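Local atomic coordinates of Ulp1-like SUMO protease (Chaetomium thermophilum, PDB entry 6DG4), a protein that probably cleaves SUMO from its precursors and conjugates as a Ulp1-like cysteine protease, this chain being the C-terminal catalytic domain of a longer protein. Residues Q192-T197 with Q221-A226; W138-I143 with V204-N209; T13-E18 with R232-A237. One frame throughout, in Å; residues are numbered along the deposited sequence.

Interaction 1: Q192-T197 with Q221-A226; sequences QAPRQT and QAYTEA. With SO4 (sulfate ion), chain C.
Pro194 lies on the face of the Tyr223 ring, and beside this CH-pi contact a carboxylate, that of Glu225, accepts backbone N-H groups of the facing loop. CG of Pro194 stands above the middle of the ring, 3.5 Å from its centroid and 12° off the ring normal. A first torsion of 74°, with CG between the backbone N and the carbonyl carbon, folds the ring under the proline. The Tyr223 hydroxyl is hydrogen-bonded to Asn209 OD1.

The direct polar part belongs to Glu225. OE2 takes the backbone N of Thr197 at 2.8 Å on its syn side and also receives the N-H of Asn198, so one oxygen pins two successive amides. One water bridges Pro194 O to Tyr223 OH, a second joins Arg195 O to Glu225 N, and a third donates to Arg195 O and Glu225 OE1.

Arg195 NH1 donates a nearly straight hydrogen bond to sulfate O1 (2.8 Å); Arg160 holds the same ion, probably from the crystallisation liquor.

Gln196 OE1 is hydrogen-bonded to Ser155 OG, and its chain packs on Cys202. Segment 192-197 leads to the helix whose first residue, Cys202, is probably the nucleophile; Gln196 probably corresponds to the oxyanion-hole glutamine of Ulp1-type relatives.

Interaction 2: W138-I143 with V204-N209; sequences WTLAVI and VFTITN
Within helix 204-209, which presses Thr206 against Trp138, Thr139 and Leu140 of the strand, the carbonyl oxygen Val204 O is gripped twice by Thr208. Its backbone N donates at 2.9 Å in the ordinary helical way, and its hydroxyl OG1 adds a bond of 2.8 Å to Val204 O from the opposite face of the carbonyl plane. Thr208 OG1 is in addition bonded to Gln231, which ties this turn to helix 228-241.

Across the contact itself no hydrogen bond forms. Thr206 stands over the strand with both branches in use. Its first torsion of -67° sets OG1 beside the backbone N and CG2 anti to it, and the two reach different residues. OG1 lies 3.1 Å from Trp138 O, but the angle is wrong for a bond; the hydroxyl is instead bonded to Cys202 O, one turn back in its own helix. CG2 rests at 3.7 Å from Thr139 O. Leu140, with CG anti to its backbone N, sends CD2 to the helix surface, where the methyl rests between Thr206 O, at 4.0 Å, and Asn209 C, at 3.9 Å. Of the Trp138 side chain, CB is what approaches, 3.5 Å from Thr206 OG1; the indole turns to strand 127-134 and helix 62-80.

The short axes run nearly parallel, 22° apart and 7.2 Å at closest approach. Strand 137-144, the middle one of five, lies between strands 127-134 and 149-153; Thr139 turns from the helix to bond His152. Helix 202-215, starting at Cys202, thus covers the sheet on one side and meets helix 228-241 on another, as expected for the central helix of a papain-like fold.

Interaction 3: T13-E18 with R232-A237; sequences TPLSEE and RQRIAA
Leu15 and Arg234 mark the register where an extended lead-in passes a helix, their CA atoms 7.1 Å apart. From Thr13 to Ser16 the chain is stretched, and it enters a helix at Glu17; Ser16 holds the N-cap position, its OG bonded to the backbone N of Trp19. Opposite lies a regular turn and a half of helix, with Ala236 N bonded to Arg232 O and Ala237 N to Gln233 O. The two segments therefore meet through side chains and one backbone carbonyl, without any backbone pairing.

That carbonyl is the polar anchor. Arg234 NH1 donates to Thr13 O at 2.9 Å, but the bond is bent, with an N-H...O angle of 134°, and the nitrogen stands above the carbonyl plane instead of on a lone pair. CD of Arg234 lies 3.2 Å from Thr13 O, and the bend at chi3 (59°) turns the guanidinium so that NH1 reaches the same oxygen. Thr13 OG1 sits over one face of the guanidinium near its rim; at 3.4 Å from NH1 it is close, yet poorly angled for a bond. The threonine thus meets the arginine in two ways, by its carbonyl oxygen, tilted 31° from the guanidinium plane, and by OG1 over one face.

Leu15 packs CD1 on Gln233, 3.7 Å from Gln233 O and 3.9 Å from Gln233 CB. Its CD2 lies 3.6 Å from Arg234 NH1, with Ala237 CB its apolar neighbour at 4.3 Å.

Beyond this point helix 17-27 takes over the packing: its Trp19 and Val23 cover Ala237, and Val23 also covers Ala236. On another flank Arg232 and Ile235 lean on helix 202-215, and Arg232 forms a salt bridge with Asp201. Helix 228-241 is thereby held between the N-terminal helix and the central one.

Overall arrangement
Helix 202-215 forms one side of interaction 2 and touches residues of the other two. Interactions 1 and 2 lie 12 Å apart between centres and share a bond: Tyr223 OH stands 2.7 Å from Asn209 OD1, a probable hydrogen bond, while Gln196 CB packs at 3.4 Å on Phe205 CE2. The loop 192-197 leading to Cys202, probably the nucleophile as in relatives, is thus fixed to the helix that Cys202 begins. Interactions 2 and 3, about 20 Å apart between centres, meet where helix 202-215 packs on helix 228-241, Val204 CG2 touching Arg232 CZ at 3.7 Å. Interactions 1 and 3 do not touch; interaction 3 joins the N-terminal part of the chain to its last helix, 228-241.

Interaction 1: Q192-T197 with Q221-A226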
loop_
_atom_site.group_PDB
_atom_site.type_symbol
_atom_site.label_atom_id
_atom_site.label_comp_id
_atom_site.label_asym_id
_atom_site.label_seq_id
_atom_site.Cartn_x
_atom_site.Cartn_y
_atom_site.Cartn_z
ATOM N N GLN A 192 2.615 15.836 2.077
ATOM C CA GLN A 192 4.036 15.819 1.772
ATOM C C GLN A 192 4.584 14.424 2.030
ATOM O O GLN A 192 4.189 13.749 2.985
ATOM C CB GLN A 192 4.785 16.817 2.652
ATOM C CG GLN A 192 6.269 16.941 2.321
ATOM C CD GLN A 192 7.093 17.665 3.399
ATOM O OE1 GLN A 192 6.565 18.414 4.242
ATOM N NE2 GLN A 192 8.404 17.436 3.365
ATOM N N ALA A 193 5.494 13.990 1.173
ATOM C CA ALA A 193 6.126 12.692 1.340
ATOM C C ALA A 193 7.526 12.772 0.761
ATOM O O ALA A 193 7.836 13.701 0.006
ATOM C CB ALA A 193 5.313 11.584 0.658
ATOM N N PRO A 194 8.405 11.840 1.121
ATOM C CA PRO A 194 9.776 11.900 0.609
ATOM C C PRO A 194 9.815 11.905 -0.911
ATOM O O PRO A 194 9.010 11.255 -1.580
ATOM C CB PRO A 194 10.418 10.636 1.191
ATOM C CG PRO A 194 9.681 10.447 2.486
ATOM C CD PRO A 194 8.260 10.799 2.159
ATOM N N ARG A 195 10.773 12.652 -1.451
ATOM C CA ARG A 195 10.881 12.855 -2.885
ATOM C C ARG A 195 11.663 11.735 -3.553
ATOM O O ARG A 195 12.710 11.299 -3.060
ATOM C CB ARG A 195 11.580 14.184 -3.176
ATOM C CG ARG A 195 11.704 14.502 -4.657
ATOM C CD ARG A 195 12.333 15.863 -4.880
ATOM N NE ARG A 195 11.455 16.949 -4.454
ATOM C CZ ARG A 195 10.442 17.419 -5.176
ATOM N NH1 ARG A 195 10.164 16.884 -6.361
ATOM N NH2 ARG A 195 9.702 18.420 -4.712
ATOM N N GLN A 196 11.156 11.312 -4.706
ATOM C CA GLN A 196 11.813 10.335 -5.552
ATOM C C GLN A 196 12.718 11.021 -6.563
ATOM O O GLN A 196 12.308 11.967 -7.244
ATOM C CB GLN A 196 10.753 9.529 -6.306
ATOM C CG GLN A 196 11.314 8.631 -7.383
ATOM C CD GLN A 196 10.222 7.933 -8.167
ATOM O OE1 GLN A 196 9.231 7.481 -7.598
ATOM N NE2 GLN A 196 10.377 7.877 -9.482
ATOM N N THR A 197 13.966 10.555 -6.620
ATOM C CA THR A 197 14.895 10.815 -7.711
ATOM C C THR A 197 14.976 9.637 -8.667
ATOM O O THR A 197 14.989 9.826 -9.886
ATOM C CB THR A 197 16.299 11.064 -7.147
ATOM O OG1 THR A 197 16.279 12.204 -6.282
ATOM C CG2 THR A 197 17.307 11.292 -8.269
ATOM N N GLN A 221 8.057 12.858 7.744
ATOM C CA GLN A 221 8.853 12.843 8.961
ATOM C C GLN A 221 9.535 11.504 9.200
ATOM O O GLN A 221 10.303 11.391 10.159
ATOM C CB GLN A 221 7.948 13.173 10.161
ATOM C CG GLN A 221 7.350 14.568 10.092
ATOM C CD GLN A 221 6.358 14.872 11.202
ATOM O OE1 GLN A 221 5.870 13.973 11.885
ATOM N NE2 GLN A 221 6.054 16.153 11.381
ATOM N N ALA A 222 9.310 10.502 8.344
ATOM C CA ALA A 222 9.583 9.119 8.711
ATOM C C ALA A 222 10.706 8.428 7.949
ATOM O O ALA A 222 11.284 7.483 8.488
ATOM C CB ALA A 222 8.315 8.266 8.560
ATOM N N TYR A 223 11.032 8.834 6.723
ATOM C CA TYR A 223 12.007 8.067 5.951
ATOM C C TYR A 223 12.599 8.933 4.847
ATOM O O TYR A 223 12.151 10.057 4.599
ATOM C CB TYR A 223 11.394 6.755 5.422
ATOM C CG TYR A 223 10.428 6.888 4.262
ATOM C CD1 TYR A 223 9.086 7.206 4.465
ATOM C CD2 TYR A 223 10.854 6.666 2.963
ATOM C CE1 TYR A 223 8.207 7.319 3.400
ATOM C CE2 TYR A 223 9.987 6.779 1.891
ATOM C CZ TYR A 223 8.668 7.099 2.107
ATOM O OH TYR A 223 7.831 7.195 1.013
ATOM N N THR A 224 13.642 8.391 4.203
ATOM C CA THR A 224 14.315 9.040 3.093
ATOM C C THR A 224 14.513 8.051 1.949
ATOM O O THR A 224 14.484 6.829 2.136
ATOM C CB THR A 224 15.707 9.546 3.485
ATOM O OG1 THR A 224 16.569 8.412 3.639
ATOM C CG2 THR A 224 15.671 10.343 4.782
ATOM N N GLU A 225 14.755 8.603 0.758
ATOM C CA GLU A 225 15.026 7.770 -0.408
ATOM C C GLU A 225 16.255 6.887 -0.200
ATOM O O GLU A 225 16.276 5.731 -0.639
ATOM C CB GLU A 225 15.199 8.651 -1.646
ATOM C CG GLU A 225 15.414 7.852 -2.924
ATOM C CD GLU A 225 15.349 8.704 -4.179
ATOM O OE1 GLU A 225 16.061 9.732 -4.234
ATOM O OE2 GLU A 225 14.594 8.340 -5.115
ATOM N N ALA A 226 17.293 7.410 0.457
ATOM C CA ALA A 226 18.515 6.634 0.640
ATOM C C ALA A 226 18.314 5.400 1.515
ATOM O O ALA A 226 19.163 4.502 1.497
ATOM C CB ALA A 226 19.616 7.518 1.224
HETATM S S SO4 C . 7.527 19.043 -7.989
HETATM O O1 SO4 C . 8.242 17.784 -8.182
HETATM O O2 SO4 C . 8.485 20.143 -7.909
HETATM O O3 SO4 C . 6.629 19.263 -9.120
HETATM O O4 SO4 C . 6.754 18.982 -6.750
HETATM O O HOH W 1 7.212 9.328 -1.146
HETATM O O HOH W 2 13.588 11.174 -0.111
HETATM O O HOH W 3 15.279 12.236 -3.377
#

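Interaction 2: W138-I143 with V204-N209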
loop_
_atom_site.group_PDB
_atom_site.type_symbol
_atom_site.label_atom_id
_atom_site.label_comp_id
_atom_site.label_asym_id
_atom_site.label_seq_id
_atom_site.Cartn_x
_atom_site.Cartn_y
_atom_site.Cartn_z
ATOM N N TRP A 138 4.640 3.627 -10.263
ATOM C CA TRP A 138 3.722 3.297 -9.186
ATOM C C TRP A 138 3.540 4.491 -8.265
ATOM O O TRP A 138 4.523 5.101 -7.827
ATOM C CB TRP A 138 4.271 2.141 -8.348
ATOM C CG TRP A 138 4.108 0.815 -8.973
ATOM C CD1 TRP A 138 5.057 0.107 -9.632
ATOM C CD2 TRP A 138 2.918 0.018 -8.998
ATOM N NE1 TRP A 138 4.536 -1.082 -10.078
ATOM C CE2 TRP A 138 3.225 -1.165 -9.690
ATOM C CE3 TRP A 138 1.623 0.189 -8.497
ATOM C CZ2 TRP A 138 2.288 -2.166 -9.905
ATOM C CZ3 TRP A 138 0.694 -0.808 -8.712
ATOM C CH2 TRP A 138 1.031 -1.969 -9.408
ATOM N N THR A 139 2.278 4.778 -7.947
ATOM C CA THR A 139 1.870 5.767 -6.964
ATOM C C THR A 139 0.754 5.148 -6.130
ATOM O O THR A 139 0.304 4.028 -6.391
ATOM C CB THR A 139 1.396 7.063 -7.637
ATOM O OG1 THR A 139 0.267 6.796 -8.484
ATOM C CG2 THR A 139 2.527 7.696 -8.447
ATOM N N LEU A 140 0.301 5.889 -5.120
ATOM C CA LEU A 140 -0.665 5.389 -4.150
ATOM C C LEU A 140 -1.816 6.374 -4.031
ATOM O O LEU A 140 -1.607 7.529 -3.652
ATOM C CB LEU A 140 -0.012 5.225 -2.776
ATOM C CG LEU A 140 -0.931 4.658 -1.694
ATOM C CD1 LEU A 140 -1.248 3.194 -1.968
ATOM C CD2 LEU A 140 -0.319 4.845 -0.311
ATOM N N ALA A 141 -3.026 5.915 -4.320
ATOM C CA ALA A 141 -4.219 6.666 -3.966
ATOM C C ALA A 141 -4.705 6.172 -2.610
ATOM O O ALA A 141 -4.646 4.975 -2.313
ATOM C CB ALA A 141 -5.310 6.496 -5.023
ATOM N N VAL A 142 -5.171 7.103 -1.788
ATOM C CA VAL A 142 -5.655 6.794 -0.449
ATOM C C VAL A 142 -6.970 7.530 -0.261
ATOM O O VAL A 142 -7.018 8.761 -0.357
ATOM C CB VAL A 142 -4.650 7.204 0.641
ATOM C CG1 VAL A 142 -5.160 6.798 2.027
ATOM C CG2 VAL A 142 -3.289 6.585 0.375
ATOM N N ILE A 143 -8.030 6.787 -0.003
ATOM C CA ILE A 143 -9.300 7.371 0.394
ATOM C C ILE A 143 -9.442 7.150 1.892
ATOM O O ILE A 143 -9.182 6.047 2.394
ATOM C CB ILE A 143 -10.471 6.750 -0.385
ATOM C CG1 ILE A 143 -10.274 6.947 -1.892
ATOM C CG2 ILE A 143 -11.790 7.363 0.071
ATOM C CD1 ILE A 143 -11.272 6.175 -2.758
ATOM N N VAL A 204 8.739 1.009 -4.062
ATOM C CA VAL A 204 9.106 1.017 -2.650
ATOM C C VAL A 204 8.510 2.234 -1.950
ATOM O O VAL A 204 8.040 2.146 -0.809
ATOM C CB VAL A 204 10.634 0.930 -2.474
ATOM C CG1 VAL A 204 10.960 0.646 -1.020
ATOM C CG2 VAL A 204 11.235 -0.144 -3.383
ATOM N N PHE A 205 8.526 3.391 -2.613
ATOM C CA PHE A 205 7.832 4.554 -2.073
ATOM C C PHE A 205 6.346 4.264 -1.881
ATOM O O PHE A 205 5.752 4.649 -0.868
ATOM C CB PHE A 205 7.973 5.741 -3.031
ATOM C CG PHE A 205 9.288 6.474 -2.944
ATOM C CD1 PHE A 205 9.595 7.246 -1.839
ATOM C CD2 PHE A 205 10.182 6.450 -4.000
ATOM C CE1 PHE A 205 10.778 7.948 -1.771
ATOM C CE2 PHE A 205 11.374 7.149 -3.931
ATOM C CZ PHE A 205 11.667 7.900 -2.815
ATOM N N THR A 206 5.721 3.615 -2.868
ATOM C CA THR A 206 4.291 3.318 -2.790
ATOM C C THR A 206 3.982 2.450 -1.573
ATOM O O THR A 206 3.057 2.745 -0.806
ATOM C CB THR A 206 3.847 2.655 -4.100
ATOM O OG1 THR A 206 3.933 3.604 -5.170
ATOM C CG2 THR A 206 2.421 2.135 -4.045
ATOM N N ILE A 207 4.751 1.378 -1.369
ATOM C CA ILE A 207 4.530 0.516 -0.210
ATOM C C ILE A 207 4.759 1.289 1.084
ATOM O O ILE A 207 4.002 1.159 2.054
ATOM C CB ILE A 207 5.445 -0.722 -0.282
ATOM C CG1 ILE A 207 5.027 -1.662 -1.412
ATOM C CG2 ILE A 207 5.447 -1.469 1.055
ATOM C CD1 ILE A 207 6.097 -2.689 -1.764
ATOM N N THR A 208 5.839 2.070 1.139
ATOM C CA THR A 208 6.202 2.727 2.390
ATOM C C THR A 208 5.197 3.815 2.741
ATOM O O THR A 208 4.834 3.977 3.912
ATOM C CB THR A 208 7.630 3.268 2.298
ATOM O OG1 THR A 208 8.527 2.199 1.968
ATOM C CG2 THR A 208 8.072 3.862 3.624
ATOM N N ASN A 209 4.731 4.564 1.737
ATOM C CA ASN A 209 3.681 5.547 1.975
ATOM C C ASN A 209 2.396 4.876 2.435
ATOM O O ASN A 209 1.654 5.433 3.250
ATOM C CB ASN A 209 3.444 6.390 0.723
ATOM C CG ASN A 209 4.554 7.390 0.491
ATOM O OD1 ASN A 209 5.256 7.778 1.424
ATOM N ND2 ASN A 209 4.727 7.805 -0.751
#

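Interaction 3: T13-E18 with R232-A237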
loop_
_atom_site.group_PDB
_atom_site.type_symbol
_atom_site.label_atom_id
_atom_site.label_comp_id
_atom_site.label_asym_id
_atom_site.label_seq_id
_atom_site.Cartn_x
_atom_site.Cartn_y
_atom_site.Cartn_z
ATOM N N THR A 13 14.816 0.256 9.586
ATOM C CA THR A 13 15.953 -0.097 10.420
ATOM C C THR A 13 16.622 -1.367 9.915
ATOM O O THR A 13 15.980 -2.208 9.282
ATOM C CB THR A 13 15.487 -0.329 11.864
ATOM O OG1 THR A 13 14.359 -1.211 11.862
ATOM C CG2 THR A 13 15.080 0.963 12.533
ATOM N N PRO A 14 17.908 -1.541 10.195
ATOM C CA PRO A 14 18.610 -2.737 9.715
ATOM C C PRO A 14 18.077 -4.017 10.346
ATOM O O PRO A 14 17.647 -4.040 11.500
ATOM C CB PRO A 14 20.067 -2.474 10.122
ATOM C CG PRO A 14 19.983 -1.448 11.219
ATOM C CD PRO A 14 18.804 -0.603 10.892
ATOM N N LEU A 15 18.118 -5.097 9.570
ATOM C CA LEU A 15 17.624 -6.387 10.026
ATOM C C LEU A 15 18.652 -7.123 10.879
ATOM O O LEU A 15 19.866 -6.921 10.751
ATOM C CB LEU A 15 17.286 -7.271 8.822
ATOM C CG LEU A 15 16.087 -6.845 7.977
ATOM C CD1 LEU A 15 16.109 -7.589 6.654
ATOM C CD2 LEU A 15 14.794 -7.114 8.701
ATOM N N SER A 16 18.153 -8.005 11.735
ATOM C CA SER A 16 19.007 -8.937 12.448
ATOM C C SER A 16 19.749 -9.846 11.471
ATOM O O SER A 16 19.376 -9.993 10.302
ATOM C CB SER A 16 18.160 -9.833 13.346
ATOM O OG SER A 16 17.461 -10.781 12.560
ATOM N N GLU A 17 20.812 -10.479 11.964
ATOM C CA GLU A 17 21.573 -11.384 11.110
ATOM C C GLU A 17 20.711 -12.545 10.623
ATOM O O GLU A 17 20.836 -12.974 9.471
ATOM C CB GLU A 17 22.828 -11.870 11.835
ATOM C CG GLU A 17 23.970 -10.859 11.760
ATOM C CD GLU A 17 25.191 -11.244 12.578
ATOM O OE1 GLU A 17 25.444 -12.454 12.767
ATOM O OE2 GLU A 17 25.903 -10.321 13.030
ATOM N N GLU A 18 19.820 -13.059 11.479
ATOM C CA GLU A 18 18.938 -14.144 11.053
ATOM C C GLU A 18 18.089 -13.716 9.862
ATOM O O GLU A 18 17.965 -14.451 8.877
ATOM C CB GLU A 18 18.039 -14.593 12.216
ATOM C CG GLU A 18 16.937 -15.618 11.846
ATOM C CD GLU A 18 15.508 -15.200 12.242
ATOM O OE1 GLU A 18 15.244 -14.847 13.419
ATOM O OE2 GLU A 18 14.633 -15.249 11.352
ATOM N N ARG A 232 13.808 -2.485 0.901
ATOM C CA ARG A 232 13.560 -3.654 0.063
ATOM C C ARG A 232 13.817 -4.944 0.832
ATOM O O ARG A 232 13.059 -5.911 0.706
ATOM C CB ARG A 232 14.429 -3.604 -1.192
ATOM C CG ARG A 232 14.067 -2.479 -2.135
ATOM C CD ARG A 232 15.206 -2.217 -3.108
ATOM N NE ARG A 232 14.883 -1.117 -4.010
ATOM C CZ ARG A 232 14.273 -1.263 -5.182
ATOM N NH1 ARG A 232 13.911 -2.466 -5.602
ATOM N NH2 ARG A 232 14.001 -0.196 -5.922
ATOM N N GLN A 233 14.906 -4.985 1.609
ATOM C CA GLN A 233 15.203 -6.165 2.410
ATOM C C GLN A 233 14.135 -6.391 3.467
ATOM O O GLN A 233 13.755 -7.535 3.743
ATOM C CB GLN A 233 16.547 -6.010 3.113
ATOM C CG GLN A 233 17.734 -5.964 2.230
ATOM C CD GLN A 233 19.000 -5.983 3.061
ATOM O OE1 GLN A 233 19.796 -6.923 3.007
ATOM N NE2 GLN A 233 19.174 -4.954 3.864
ATOM N N ARG A 234 13.658 -5.308 4.088
ATOM C CA ARG A 234 12.631 -5.434 5.114
ATOM C C ARG A 234 11.319 -5.926 4.520
ATOM O O ARG A 234 10.643 -6.771 5.116
ATOM C CB ARG A 234 12.437 -4.094 5.821
ATOM C CG ARG A 234 13.680 -3.631 6.591
ATOM C CD ARG A 234 13.407 -2.377 7.431
ATOM N NE ARG A 234 12.342 -2.665 8.381
ATOM C CZ ARG A 234 12.489 -3.372 9.498
ATOM N NH1 ARG A 234 13.672 -3.849 9.870
ATOM N NH2 ARG A 234 11.431 -3.615 10.248
ATOM N N ILE A 235 10.941 -5.407 3.348
ATOM C CA ILE A 235 9.741 -5.891 2.672
ATOM C C ILE A 235 9.879 -7.372 2.365
ATOM O O ILE A 235 8.942 -8.156 2.560
ATOM C CB ILE A 235 9.477 -5.066 1.399
ATOM C CG1 ILE A 235 9.070 -3.635 1.760
ATOM C CG2 ILE A 235 8.393 -5.725 0.535
ATOM C CD1 ILE A 235 9.212 -2.670 0.595
ATOM N N ALA A 236 11.054 -7.785 1.881
ATOM C CA ALA A 236 11.288 -9.197 1.601
ATOM C C ALA A 236 11.096 -10.039 2.857
ATOM O O ALA A 236 10.446 -11.091 2.822
ATOM C CB ALA A 236 12.696 -9.392 1.038
ATOM N N ALA A 237 11.661 -9.590 3.982
ATOM C CA ALA A 237 11.509 -10.320 5.236
ATOM C C ALA A 237 10.044 -10.423 5.650
ATOM O O ALA A 237 9.593 -11.482 6.105
ATOM C CB ALA A 237 12.334 -9.649 6.335
#